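PDB 2G64: putative 6-pyruvoyl tetrahydrobiopterin synthase from Caenorhabditis elegans, which probably converts 7,8-dihydroneopterin triphosphate into 6-pyruvoyl tetrahydropterin with loss of triphosphate, a zinc-dependent step in making the cofactor tetrahydrobiopterin. Local coordinates for residues A[8-13]-A[51-56]. The protein carries 1 engineered substitution. Sequence-based numbering, arbitrary orientation.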
loop_
_atom_site.group_PDB
_atom_site.type_symbol
_atom_site.label_atom_id
_atom_site.label_comp_id
_atom_site.label_asym_id
_atom_site.label_seq_id
_atom_site.Cartn_x
_atom_site.Cartn_y
_atom_site.Cartn_z
ATOM N N THR A 8 4.725 8.788 -20.375
ATOM C CA THR A 8 4.892 9.560 -19.147
ATOM C C THR A 8 5.867 8.848 -18.205
ATOM O O THR A 8 5.997 7.620 -18.231
ATOM C CB THR A 8 3.554 9.791 -18.374
ATOM O OG1 THR A 8 3.037 8.549 -17.907
ATOM C CG2 THR A 8 2.494 10.485 -19.259
ATOM N N MET A 9 6.550 9.645 -17.401
ATOM C CA MET A 9 7.500 9.145 -16.411
ATOM C C MET A 9 7.213 9.910 -15.118
ATOM O O MET A 9 7.195 11.166 -15.095
ATOM C CB MET A 9 8.921 9.448 -16.889
ATOM C CG MET A 9 9.998 9.357 -15.826
ATOM S SD MET A 9 11.546 9.983 -16.516
ATOM C CE MET A 9 12.566 9.922 -15.044
ATOM N N GLU A 10 6.984 9.156 -14.046
ATOM C CA GLU A 10 6.577 9.763 -12.785
ATOM C C GLU A 10 7.475 9.245 -11.686
ATOM O O GLU A 10 7.763 8.060 -11.624
ATOM C CB GLU A 10 5.113 9.438 -12.485
ATOM C CG GLU A 10 4.591 10.059 -11.187
ATOM C CD GLU A 10 3.097 9.837 -11.027
ATOM O OE1 GLU A 10 2.626 8.675 -11.127
ATOM O OE2 GLU A 10 2.377 10.825 -10.822
ATOM N N ARG A 11 7.905 10.153 -10.814
ATOM C CA ARG A 11 8.833 9.817 -9.751
ATOM C C ARG A 11 8.210 10.273 -8.423
ATOM O O ARG A 11 7.678 11.385 -8.326
ATOM C CB ARG A 11 10.163 10.524 -10.006
ATOM C CG ARG A 11 11.120 10.516 -8.820
ATOM C CD ARG A 11 11.572 9.113 -8.523
ATOM N NE ARG A 11 12.557 9.095 -7.442
ATOM C CZ ARG A 11 13.342 8.061 -7.171
ATOM N NH1 ARG A 11 13.259 6.964 -7.909
ATOM N NH2 ARG A 11 14.210 8.126 -6.169
ATOM N N VAL A 12 8.245 9.391 -7.431
ATOM C CA VAL A 12 7.522 9.601 -6.160
ATOM C C VAL A 12 8.561 9.806 -5.062
ATOM O O VAL A 12 9.522 9.042 -4.954
ATOM C CB VAL A 12 6.648 8.367 -5.781
ATOM C CG1 VAL A 12 5.890 8.612 -4.443
ATOM C CG2 VAL A 12 5.646 8.000 -6.929
ATOM N N ASP A 13 8.385 10.846 -4.257
ATOM C CA ASP A 13 9.248 11.043 -3.085
ATOM C C ASP A 13 8.325 11.599 -1.991
ATOM O O ASP A 13 7.109 11.584 -2.157
ATOM C CB ASP A 13 10.376 12.013 -3.429
ATOM C CG ASP A 13 11.626 11.802 -2.590
ATOM O OD1 ASP A 13 11.517 11.493 -1.383
ATOM O OD2 ASP A 13 12.732 11.961 -3.142
ATOM N N LYS A 51 4.469 13.494 -6.058
ATOM C CA LYS A 51 4.785 12.753 -7.293
ATOM C C LYS A 51 4.975 13.747 -8.428
ATOM O O LYS A 51 4.173 14.644 -8.599
ATOM C CB LYS A 51 3.664 11.778 -7.657
ATOM C CG LYS A 51 3.162 10.921 -6.489
ATOM C CD LYS A 51 2.158 9.903 -6.995
ATOM C CE LYS A 51 1.689 8.989 -5.857
ATOM N NZ LYS A 51 0.632 8.037 -6.350
ATOM N N VAL A 52 6.029 13.552 -9.200
ATOM C CA VAL A 52 6.394 14.468 -10.280
ATOM C C VAL A 52 6.270 13.689 -11.574
ATOM O O VAL A 52 6.986 12.702 -11.777
ATOM C CB VAL A 52 7.845 14.962 -10.116
ATOM C CG1 VAL A 52 8.336 15.681 -11.397
ATOM C CG2 VAL A 52 7.923 15.858 -8.891
ATOM N N LYS A 53 5.345 14.126 -12.426
ATOM C CA LYS A 53 5.043 13.408 -13.659
ATOM C C LYS A 53 5.475 14.230 -14.881
ATOM O O LYS A 53 5.135 15.403 -15.013
ATOM C CB LYS A 53 3.538 13.087 -13.728
ATOM C CG LYS A 53 3.110 12.161 -14.885
ATOM C CD LYS A 53 1.631 11.823 -14.709
ATOM C CE LYS A 53 1.140 10.857 -15.766
ATOM N NZ LYS A 53 -0.149 10.203 -15.390
ATOM N N LEU A 54 6.232 13.582 -15.754
ATOM C CA LEU A 54 6.775 14.210 -16.954
ATOM C C LEU A 54 6.112 13.525 -18.140
ATOM O O LEU A 54 5.690 12.368 -18.032
ATOM C CB LEU A 54 8.288 13.973 -17.010
ATOM C CG LEU A 54 9.093 14.319 -15.741
ATOM C CD1 LEU A 54 10.595 14.162 -16.061
ATOM C CD2 LEU A 54 8.799 15.744 -15.266
ATOM N N ARG A 55 5.997 14.225 -19.263
ATOM C CA ARG A 55 5.464 13.589 -20.471
ATOM C C ARG A 55 6.264 14.089 -21.677
ATOM O O ARG A 55 6.535 15.293 -21.802
ATOM C CB ARG A 55 3.984 13.952 -20.633
ATOM C CG ARG A 55 3.314 13.336 -21.850
ATOM C CD ARG A 55 1.834 13.692 -21.852
ATOM N NE ARG A 55 1.111 12.946 -22.871
ATOM C CZ ARG A 55 0.933 13.368 -24.119
ATOM N NH1 ARG A 55 1.435 14.533 -24.504
ATOM N NH2 ARG A 55 0.259 12.622 -24.985
ATOM N N GLY A 56 6.651 13.184 -22.561
ATOM C CA GLY A 56 7.473 13.609 -23.698
ATOM C C GLY A 56 7.837 12.442 -24.575
ATOM O O GLY A 56 7.532 11.286 -24.253
HETATM O O HOH W 1 1.972 13.546 -10.471
HETATM O O HOH W 2 1.882 8.019 -13.636
HETATM O O HOH W 3 1.252 7.173 -9.458
#
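Met9 and Leu54 face each other as a hydrogen-bonded antiparallel pair, and Arg11 with Val52 repeats the pattern two residues on. The first pair is joined by Met9 N to Leu54 O at 2.9 Å and Leu54 N to Met9 O at 2.7 Å; the second has matching reciprocal bonds. Alpha C-H groups add to this: Glu10 CA lies 3.1 Å from Val52 O, which Arg11 N also uses.

Mostly polar side chains, Thr8, Glu10, Lys51, Lys53 and Arg55, with Val12, line the face of the non-hydrogen-bonded pairs. In Glu10 a chi1 of -179° sets CG opposite the backbone N, and the extended chain then carries the carboxylate across the neighbouring strand, between the stems of Lys51 and Lys53; OE2 comes 3.5 Å from Lys51 CB. Neither ammonium touches the carboxylate. Water links them instead: one molecule gives a proton to Glu10 OE1 at 2.6 Å and accepts from Lys51 NZ, while a second gives a proton to OE1 and makes a weak bond to Lys53 NZ. Without this carboxylate, as with an alanine here, the two lysines are likely to lose their water-linked counter-charge and their stems some lateral support.

Aliphatic contacts flank the carboxylate. Val12 CG2 lies alongside Lys51 CG at 3.9 Å, and Lys53 CE lies 3.7 Å from Thr8 CB; Thr8 OG1 hydrogen-bonds Thr136 of a second subunit. On the other face Met9 SD rests 4.3 Å from Leu54 CD1; Leu68 of helix 68-80 packs against Met9, and Met75 against Arg11 and Val52.

Strand 44-57 also pairs antiparallel with strand 122-128, while Thr8 to Arg11 pair with a strand of the second subunit. This arrangement belongs to the T-fold (tunnelling fold) of the PTPS family, its helix-backed sheet continued between subunits, as in trimers that pair head to head into the hexamer.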